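Local coordinates for protein probable adenylyl-sulfate kinase (Synechocystis sp., PDB 5CB8) that catalyses the ATP-dependent 3'-phosphorylation of adenosine 5'-phosphosulfate, the step that makes activated sulfate, at residues Asp78-Ile83 and Ala109-Glu114; Ala44-Leu49 and Leu56-Gly61; Glu114-His117 and Asp121-Glu124. All blocks are in the same frame, centred on the assembly; numbering follows the deposited sequence.

In the fold
The chain first returns on itself in contact 2, where helix 38-50 leads through a short loop into strand 56-60, an outermost strand of the five-stranded parallel sheet. Contact 1 then closes a longer loop: helix 76-94 meets helix 109-119 after the chain has passed through strand 99-103. Contact 3 closes a turn of three residues, bringing the later part of helix 109-119 onto strand 122-127. It begins on the stretch where contact 1 ends, sharing Glu114 and touching it; none nests in or crosses another. Contact 2 lies across the chain's centre from contact 1, about 21 Å away between centres. Contacts 2 and 3, about 17 Å apart between centres, reach the same sheet without touching.

Contact 1: Asp78-Ile83 and Ala109-Glu114; sequences DRDTNI and AAIRQE. With ADX (adenosine-5'-phosphosulfate), chain G; SO4 (sulfate ion), chain I.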
loop_
_atom_site.group_PDB
_atom_site.type_symbol
_atom_site.label_atom_id
_atom_site.label_comp_id
_atom_site.label_asym_id
_atom_site.label_seq_id
_atom_site.Cartn_x
_atom_site.Cartn_y
_atom_site.Cartn_z
ATOM N N ASP B 78 2.178 16.344 -6.407
ATOM C CA ASP B 78 1.180 15.291 -6.265
ATOM C C ASP B 78 1.495 14.073 -7.137
ATOM O O ASP B 78 1.238 12.934 -6.727
ATOM C CB ASP B 78 -0.224 15.841 -6.561
ATOM C CG ASP B 78 -0.833 16.568 -5.375
ATOM O OD1 ASP B 78 -0.122 16.776 -4.358
ATOM O OD2 ASP B 78 -2.026 16.943 -5.462
ATOM N N ARG B 79 2.047 14.289 -8.332
ATOM C CA ARG B 79 2.453 13.147 -9.152
ATOM C C ARG B 79 3.612 12.401 -8.494
ATOM O O ARG B 79 3.688 11.163 -8.566
ATOM C CB ARG B 79 2.851 13.582 -10.570
ATOM C CG ARG B 79 1.707 14.153 -11.412
ATOM C CD ARG B 79 2.239 14.487 -12.795
ATOM N NE ARG B 79 1.373 15.351 -13.598
ATOM C CZ ARG B 79 0.646 14.947 -14.637
ATOM N NH1 ARG B 79 0.617 13.663 -14.985
ATOM N NH2 ARG B 79 -0.071 15.832 -15.322
ATOM N N ASP B 80 4.508 13.142 -7.843
ATOM C CA ASP B 80 5.608 12.499 -7.119
ATOM C C ASP B 80 5.064 11.681 -5.954
ATOM O O ASP B 80 5.466 10.533 -5.738
ATOM C CB ASP B 80 6.634 13.528 -6.615
ATOM C CG ASP B 80 7.504 14.091 -7.730
ATOM O OD1 ASP B 80 7.360 13.648 -8.889
ATOM O OD2 ASP B 80 8.351 14.969 -7.446
ATOM N N THR B 81 4.150 12.276 -5.196
ATOM C CA THR B 81 3.553 11.563 -4.072
ATOM C C THR B 81 2.843 10.315 -4.575
ATOM O O THR B 81 2.976 9.231 -3.993
ATOM C CB THR B 81 2.563 12.446 -3.312
ATOM O OG1 THR B 81 3.266 13.572 -2.778
ATOM C CG2 THR B 81 1.915 11.662 -2.169
ATOM N N ASN B 82 2.099 10.472 -5.665
ATOM C CA ASN B 82 1.330 9.365 -6.229
ATOM C C ASN B 82 2.231 8.192 -6.597
ATOM O O ASN B 82 2.020 7.055 -6.154
ATOM C CB ASN B 82 0.541 9.862 -7.448
ATOM C CG ASN B 82 -0.317 8.771 -8.085
ATOM O OD1 ASN B 82 -1.159 8.151 -7.422
ATOM N ND2 ASN B 82 -0.129 8.552 -9.383
ATOM N N ILE B 83 3.255 8.470 -7.391
ATOM C CA ILE B 83 4.152 7.422 -7.851
ATOM C C ILE B 83 4.934 6.799 -6.694
ATOM O O ILE B 83 5.100 5.577 -6.635
ATOM C CB ILE B 83 5.100 7.945 -8.936
ATOM C CG1 ILE B 83 4.283 8.379 -10.159
ATOM C CG2 ILE B 83 6.121 6.882 -9.316
ATOM C CD1 ILE B 83 3.299 7.317 -10.665
ATOM N N ALA B 109 11.362 10.731 -14.983
ATOM C CA ALA B 109 12.371 9.669 -15.013
ATOM C C ALA B 109 13.074 9.459 -13.668
ATOM O O ALA B 109 13.291 8.317 -13.249
ATOM C CB ALA B 109 13.400 9.942 -16.118
ATOM N N ALA B 110 13.446 10.549 -12.997
ATOM C CA ALA B 110 14.168 10.425 -11.725
ATOM C C ALA B 110 13.331 9.702 -10.669
ATOM O O ALA B 110 13.867 8.990 -9.821
ATOM C CB ALA B 110 14.607 11.801 -11.212
ATOM N N ILE B 111 12.020 9.907 -10.706
ATOM C CA ILE B 111 11.117 9.225 -9.778
ATOM C C ILE B 111 10.969 7.740 -10.142
ATOM O O ILE B 111 10.989 6.877 -9.261
ATOM C CB ILE B 111 9.727 9.869 -9.768
ATOM C CG1 ILE B 111 9.829 11.355 -9.394
ATOM C CG2 ILE B 111 8.804 9.119 -8.801
ATOM C CD1 ILE B 111 10.318 11.587 -7.976
ATOM N N ARG B 112 10.823 7.432 -11.430
ATOM C CA ARG B 112 10.789 6.019 -11.850
ATOM C C ARG B 112 12.066 5.306 -11.417
ATOM O O ARG B 112 12.031 4.149 -10.983
ATOM C CB ARG B 112 10.611 5.893 -13.369
ATOM C CG ARG B 112 9.271 6.445 -13.885
ATOM C CD ARG B 112 9.012 6.043 -15.353
ATOM N NE ARG B 112 10.140 6.376 -16.227
ATOM C CZ ARG B 112 10.199 7.444 -17.019
ATOM N NH1 ARG B 112 9.192 8.303 -17.066
ATOM N NH2 ARG B 112 11.275 7.656 -17.768
ATOM N N GLN B 113 13.190 6.008 -11.526
ATOM C CA GLN B 113 14.492 5.443 -11.160
ATOM C C GLN B 113 14.595 5.212 -9.662
ATOM O O GLN B 113 15.181 4.228 -9.200
ATOM C CB GLN B 113 15.613 6.372 -11.638
ATOM C CG GLN B 113 15.887 6.241 -13.127
ATOM C CD GLN B 113 16.092 4.791 -13.533
ATOM O OE1 GLN B 113 17.005 4.123 -13.045
ATOM N NE2 GLN B 113 15.227 4.293 -14.415
ATOM N N GLU B 114 14.022 6.132 -8.902
ATOM C CA GLU B 114 14.021 6.042 -7.448
ATOM C C GLU B 114 13.258 4.780 -7.024
ATOM O O GLU B 114 13.704 4.024 -6.155
ATOM C CB GLU B 114 13.356 7.309 -6.908
ATOM C CG GLU B 114 13.287 7.460 -5.418
ATOM C CD GLU B 114 12.502 8.707 -5.033
ATOM O OE1 GLU B 114 12.911 9.828 -5.430
ATOM O OE2 GLU B 114 11.469 8.560 -4.350
HETATM S SB ADX G . 0.763 10.171 -12.845
HETATM O O1B ADX G . 0.638 10.557 -11.434
HETATM O O2B ADX G . 1.504 8.905 -12.993
HETATM O O3B ADX G . 1.424 11.259 -13.579
HETATM P PA ADX G . -1.549 8.721 -13.282
HETATM O O1A ADX G . -1.643 8.310 -11.815
HETATM O O2A ADX G . -1.158 7.558 -14.189
HETATM O O3A ADX G . -0.614 9.999 -13.448
HETATM O "O5'" ADX G . -2.998 9.246 -13.718
HETATM C "C5'" ADX G . -3.227 9.603 -15.049
HETATM C "C4'" ADX G . -4.601 9.570 -15.435
HETATM O "O4'" ADX G . -5.282 10.724 -14.823
HETATM C "C3'" ADX G . -4.750 9.711 -16.887
HETATM O "O3'" ADX G . -5.002 8.490 -17.429
HETATM C "C2'" ADX G . -5.927 10.590 -17.078
HETATM O "O2'" ADX G . -7.033 9.836 -17.273
HETATM C "C1'" ADX G . -6.098 11.341 -15.798
HETATM N N9 ADX G . -5.779 12.739 -15.841
HETATM C C8 ADX G . -6.544 13.751 -15.366
HETATM N N7 ADX G . -5.840 14.886 -15.431
HETATM C C5 ADX G . -4.613 14.608 -15.937
HETATM C C6 ADX G . -3.491 15.390 -16.204
HETATM N N6 ADX G . -3.481 16.810 -15.894
HETATM N N1 ADX G . -2.397 14.797 -16.726
HETATM C C2 ADX G . -2.380 13.468 -16.971
HETATM N N3 ADX G . -3.441 12.688 -16.714
HETATM C C4 ADX G . -4.570 13.229 -16.196
HETATM S S SO4 I . 6.234 12.398 -1.141
HETATM O O1 SO4 I . 6.107 10.938 -1.091
HETATM O O2 SO4 I . 4.945 12.990 -0.758
HETATM O O3 SO4 I . 7.267 12.825 -0.193
HETATM O O4 SO4 I . 6.615 12.841 -2.500
#
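Helices 76-94 and 109-119 come closest at Asp80 and Ile111, with 6.9 Å between the CA atoms of those two residues. Both belong to the P-loop kinase fold of APS kinase, and the face they share borders the pocket for adenosine 5'-phosphosulfate. Ile111 reaches the other helix with two branches. Its CG2 meets CG2 of Ile83 at 3.5 Å, while its CG1 lies 3.4 Å from OD1 of Asp80, the two side chains crossing at about a right angle. No hydrogen bond joins the two segments; Lys76, one turn earlier, holds the Asp80 carboxylate in a salt bridge. In Ile83, CG1 stands anti to the carbonyl carbon (chi1 -63°), which sends CG2 to Ile111 and leaves the other branch for the ligand. Ser106, the phosphoserine site by similarity, is close to this isoleucine.

Other residues of 78-83 turn to bound anions. Arg79 reaches out with its chain extended from CG to NE, and its NH1 donates to sulfate oxygen O3B at 2.9 Å, with that oxygen in the guanidinium plane. Asn82 ND2 bridges sulfate and phosphate, donating to O1B at 3.0 Å and only weakly to O1A. A separate sulfate ion, probably from the crystallisation liquor, sits by Thr81 and is held by Arg84. Ile83 ends against the bound nucleotide, CD1 lying 3.3 Å from its sulfate oxygen O2B.

Contact 2: Ala44-Leu49 and Leu56-Gly61; sequences ALEKKL and LEVLDG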
loop_
_atom_site.group_PDB
_atom_site.type_symbol
_atom_site.label_atom_id
_atom_site.label_comp_id
_atom_site.label_asym_id
_atom_site.label_seq_id
_atom_site.Cartn_x
_atom_site.Cartn_y
_atom_site.Cartn_z
ATOM N N ALA B 44 -4.261 -7.504 -20.611
ATOM C CA ALA B 44 -3.945 -8.692 -21.400
ATOM C C ALA B 44 -2.839 -9.498 -20.735
ATOM O O ALA B 44 -2.875 -10.735 -20.716
ATOM C CB ALA B 44 -3.549 -8.301 -22.820
ATOM N N LEU B 45 -1.848 -8.794 -20.200
ATOM C CA LEU B 45 -0.752 -9.436 -19.485
ATOM C C LEU B 45 -1.246 -10.097 -18.195
ATOM O O LEU B 45 -0.827 -11.202 -17.849
ATOM C CB LEU B 45 0.333 -8.406 -19.157
ATOM C CG LEU B 45 1.552 -8.960 -18.417
ATOM C CD1 LEU B 45 2.183 -10.095 -19.211
ATOM C CD2 LEU B 45 2.570 -7.856 -18.133
ATOM N N GLU B 46 -2.120 -9.400 -17.478
ATOM C CA GLU B 46 -2.718 -9.935 -16.262
ATOM C C GLU B 46 -3.419 -11.261 -16.566
ATOM O O GLU B 46 -3.198 -12.264 -15.878
ATOM C CB GLU B 46 -3.722 -8.934 -15.695
ATOM C CG GLU B 46 -4.505 -9.459 -14.501
ATOM C CD GLU B 46 -5.611 -8.520 -14.064
ATOM O OE1 GLU B 46 -5.958 -7.595 -14.828
ATOM O OE2 GLU B 46 -6.138 -8.713 -12.949
ATOM N N LYS B 47 -4.252 -11.268 -17.604
ATOM C CA LYS B 47 -4.967 -12.489 -17.978
ATOM C C LYS B 47 -4.007 -13.629 -18.294
ATOM O O LYS B 47 -4.218 -14.764 -17.857
ATOM C CB LYS B 47 -5.909 -12.251 -19.165
ATOM C CG LYS B 47 -6.602 -13.534 -19.660
ATOM C CD LYS B 47 -7.887 -13.240 -20.427
ATOM C CE LYS B 47 -8.601 -14.530 -20.855
ATOM N NZ LYS B 47 -8.258 -15.703 -19.993
ATOM N N LYS B 48 -2.953 -13.324 -19.049
ATOM C CA LYS B 48 -1.996 -14.343 -19.477
ATOM C C LYS B 48 -1.288 -14.943 -18.265
ATOM O O LYS B 48 -1.097 -16.156 -18.179
ATOM C CB LYS B 48 -0.980 -13.742 -20.459
ATOM C CG LYS B 48 -0.205 -14.767 -21.287
ATOM C CD LYS B 48 0.682 -14.089 -22.333
ATOM C CE LYS B 48 1.574 -15.102 -23.062
ATOM N NZ LYS B 48 0.790 -16.129 -23.802
ATOM N N LEU B 49 -0.913 -14.083 -17.324
ATOM C CA LEU B 49 -0.252 -14.521 -16.101
ATOM C C LEU B 49 -1.189 -15.336 -15.209
ATOM O O LEU B 49 -0.807 -16.401 -14.708
ATOM C CB LEU B 49 0.294 -13.313 -15.344
ATOM C CG LEU B 49 1.548 -12.677 -15.946
ATOM C CD1 LEU B 49 1.836 -11.324 -15.308
ATOM C CD2 LEU B 49 2.730 -13.599 -15.758
ATOM N N LEU B 56 -0.697 -12.435 -8.690
ATOM C CA LEU B 56 -0.389 -11.046 -9.031
ATOM C C LEU B 56 -1.323 -10.008 -8.413
ATOM O O LEU B 56 -2.399 -10.338 -7.904
ATOM C CB LEU B 56 -0.314 -10.867 -10.551
ATOM C CG LEU B 56 -1.584 -10.961 -11.391
ATOM C CD1 LEU B 56 -2.276 -9.612 -11.501
ATOM C CD2 LEU B 56 -1.258 -11.482 -12.770
ATOM N N GLU B 57 -0.880 -8.754 -8.460
ATOM C CA GLU B 57 -1.704 -7.604 -8.091
ATOM C C GLU B 57 -1.521 -6.539 -9.155
ATOM O O GLU B 57 -0.420 -6.361 -9.673
ATOM C CB GLU B 57 -1.296 -7.039 -6.723
ATOM C CG GLU B 57 -1.591 -7.969 -5.530
ATOM C CD GLU B 57 -3.079 -8.238 -5.344
ATOM O OE1 GLU B 57 -3.911 -7.443 -5.843
ATOM O OE2 GLU B 57 -3.420 -9.251 -4.692
ATOM N N VAL B 58 -2.595 -5.836 -9.493
ATOM C CA VAL B 58 -2.499 -4.744 -10.462
ATOM C C VAL B 58 -2.686 -3.427 -9.739
ATOM O O VAL B 58 -3.621 -3.284 -8.951
ATOM C CB VAL B 58 -3.578 -4.868 -11.543
ATOM C CG1 VAL B 58 -3.519 -3.678 -12.503
ATOM C CG2 VAL B 58 -3.398 -6.165 -12.301
ATOM N N LEU B 59 -1.780 -2.479 -9.977
ATOM C CA LEU B 59 -1.939 -1.128 -9.452
ATOM C C LEU B 59 -2.005 -0.178 -10.643
ATOM O O LEU B 59 -0.979 0.215 -11.199
ATOM C CB LEU B 59 -0.790 -0.767 -8.493
ATOM C CG LEU B 59 -0.674 -1.626 -7.216
ATOM C CD1 LEU B 59 0.604 -1.290 -6.440
ATOM C CD2 LEU B 59 -1.898 -1.448 -6.314
ATOM N N ASP B 60 -3.231 0.150 -11.047
ATOM C CA ASP B 60 -3.500 1.020 -12.184
ATOM C C ASP B 60 -3.725 2.428 -11.653
ATOM O O ASP B 60 -4.612 2.645 -10.816
ATOM C CB ASP B 60 -4.762 0.500 -12.888
ATOM C CG ASP B 60 -5.130 1.285 -14.151
ATOM O OD1 ASP B 60 -4.664 2.427 -14.351
ATOM O OD2 ASP B 60 -5.929 0.746 -14.946
ATOM N N GLY B 61 -2.934 3.386 -12.138
ATOM C CA GLY B 61 -3.047 4.769 -11.692
ATOM C C GLY B 61 -4.465 5.325 -11.671
ATOM O O GLY B 61 -4.859 5.996 -10.701
#
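Glu46 and Leu49 of helix 38-50 pack on Leu56 and Val58 of strand 56-60, a helix-to-strand return within a beta-alpha-beta crossover of the parallel sheet. The two short segments run almost exactly antiparallel, at 171°, their axes approaching to 9.9 Å. Leu56 puts a methyl on each helix residue: CD1 rests 3.7 Å from Glu46 CG, and CD2 reaches Leu49 CB at 3.5 Å. With its chi1 at 70°, the two methyls are set against different helix residues. The extended chain of Glu46 crosses both strand residues at about a right angle, and its carboxylate carbon CD lies 3.7 Å from Val58 CG2. The carboxylate is engaged by Arg50, one turn on, in a salt bridge to OE2.

Farther out, Leu49 also touches Ile99 and Leu101 of strand 99-103 and Trp186 of the neighbouring helix 178-191. On the other side of strand 56-60, Glu57 forms a salt bridge with Arg95 of the second subunit. The strand finishes at Asp60, an N-cap whose OD1 accepts a hydrogen bond from the backbone N of Asp62.

Contact 3: Glu114-His117 and Asp121-Glu124; sequences EVKH and DFLE
Phe122 lays one face of its ring against Lys116, the backbone CA atoms of the pair coming within 5.6 Å where helix 109-119 turns into strand 122-127. Just ahead of the strand, the CB of Asp121 is directed away from the helix, and its OD1 is hydrogen-bonded to Tyr194 OH.

Phe122 then carries nearly all of the contact. Its CG lies anti to the backbone N (chi1 -179°), which carries the ring to Val115 and Lys116. Lys116 CA sits 3.7 Å from the ring centroid and 14° off the normal, a CH-pi contact close to the ring's centre. The lysine's CG approaches CD1 of the same ring at 3.5 Å, its aliphatic stem crossing obliquely. Val115 adds a second apolar touch, CG1 to Phe122 CE2 at 3.8 Å. The ring also meets Trp29 of strand 26-31, with their planes about 30° apart.

Leu123 faces the opposite side of the sheet, packing on Lys188 and Leu189 of helix 178-191. Glu124 points back toward the helix; its OE2 forms a salt bridge with Arg112 NE, and NH1 of that arginine is hydrogen-bonded to the backbone O of Ser106. The contact forms the second half of the crossover from strand 99-103 through helix 109-119 to strand 122-127, with alternate residues facing helices on the two sides of the sheet, as in the alpha/beta/alpha P-loop kinase fold.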
loop_
_atom_site.group_PDB
_atom_site.type_symbol
_atom_site.label_atom_id
_atom_site.label_comp_id
_atom_site.label_asym_id
_atom_site.label_seq_id
_atom_site.Cartn_x
_atom_site.Cartn_y
_atom_site.Cartn_z
ATOM N N GLU B 114 14.022 6.132 -8.902
ATOM C CA GLU B 114 14.021 6.042 -7.448
ATOM C C GLU B 114 13.258 4.780 -7.024
ATOM O O GLU B 114 13.704 4.024 -6.155
ATOM C CB GLU B 114 13.356 7.309 -6.908
ATOM C CG GLU B 114 13.287 7.460 -5.418
ATOM C CD GLU B 114 12.502 8.707 -5.033
ATOM O OE1 GLU B 114 12.911 9.828 -5.430
ATOM O OE2 GLU B 114 11.469 8.560 -4.350
ATOM N N VAL B 115 12.112 4.546 -7.653
ATOM C CA VAL B 115 11.297 3.376 -7.331
ATOM C C VAL B 115 11.999 2.096 -7.774
ATOM O O VAL B 115 12.033 1.104 -7.040
ATOM C CB VAL B 115 9.901 3.483 -7.980
ATOM C CG1 VAL B 115 9.113 2.207 -7.761
ATOM C CG2 VAL B 115 9.153 4.669 -7.397
ATOM N N LYS B 116 12.578 2.129 -8.969
ATOM C CA LYS B 116 13.322 0.983 -9.487
ATOM C C LYS B 116 14.426 0.579 -8.513
ATOM O O LYS B 116 14.612 -0.602 -8.203
ATOM C CB LYS B 116 13.929 1.338 -10.850
ATOM C CG LYS B 116 14.857 0.261 -11.420
ATOM C CD LYS B 116 15.764 0.835 -12.514
ATOM C CE LYS B 116 16.177 -0.233 -13.533
ATOM N NZ LYS B 116 16.815 -1.429 -12.916
ATOM N N HIS B 117 15.151 1.574 -8.017
ATOM C CA HIS B 117 16.251 1.321 -7.092
ATOM C C HIS B 117 15.761 0.744 -5.764
ATOM O O HIS B 117 16.391 -0.146 -5.184
ATOM C CB HIS B 117 17.033 2.617 -6.867
ATOM C CG HIS B 117 18.092 2.517 -5.810
ATOM N ND1 HIS B 117 17.911 2.978 -4.526
ATOM C CD2 HIS B 117 19.349 2.021 -5.864
ATOM C CE1 HIS B 117 19.017 2.764 -3.827
ATOM N NE2 HIS B 117 19.900 2.186 -4.614
ATOM N N ASP B 121 13.918 -5.754 -7.999
ATOM C CA ASP B 121 13.271 -6.611 -8.987
ATOM C C ASP B 121 12.163 -5.834 -9.675
ATOM O O ASP B 121 10.993 -5.878 -9.272
ATOM C CB ASP B 121 12.736 -7.871 -8.324
ATOM C CG ASP B 121 13.829 -8.676 -7.698
ATOM O OD1 ASP B 121 14.616 -9.275 -8.458
ATOM O OD2 ASP B 121 13.922 -8.679 -6.457
ATOM N N PHE B 122 12.552 -5.136 -10.732
ATOM C CA PHE B 122 11.731 -4.098 -11.323
ATOM C C PHE B 122 12.021 -4.090 -12.810
ATOM O O PHE B 122 13.189 -4.092 -13.221
ATOM C CB PHE B 122 12.150 -2.764 -10.699
ATOM C CG PHE B 122 11.383 -1.568 -11.193
ATOM C CD1 PHE B 122 11.715 -0.963 -12.400
ATOM C CD2 PHE B 122 10.379 -1.008 -10.417
ATOM C CE1 PHE B 122 11.029 0.154 -12.843
ATOM C CE2 PHE B 122 9.687 0.110 -10.851
ATOM C CZ PHE B 122 10.020 0.695 -12.066
ATOM N N LEU B 123 10.965 -4.102 -13.617
ATOM C CA LEU B 123 11.099 -4.053 -15.068
ATOM C C LEU B 123 10.379 -2.820 -15.578
ATOM O O LEU B 123 9.158 -2.703 -15.419
ATOM C CB LEU B 123 10.459 -5.288 -15.708
ATOM C CG LEU B 123 11.181 -6.621 -15.600
ATOM C CD1 LEU B 123 10.532 -7.653 -16.525
ATOM C CD2 LEU B 123 12.643 -6.407 -15.951
ATOM N N GLU B 124 11.120 -1.903 -16.195
ATOM C CA GLU B 124 10.521 -0.691 -16.749
ATOM C C GLU B 124 10.051 -0.967 -18.176
ATOM O O GLU B 124 10.852 -1.305 -19.051
ATOM C CB GLU B 124 11.533 0.464 -16.751
ATOM C CG GLU B 124 10.969 1.802 -17.249
ATOM C CD GLU B 124 12.025 2.901 -17.281
ATOM O OE1 GLU B 124 13.171 2.630 -17.701
ATOM O OE2 GLU B 124 11.713 4.045 -16.892
#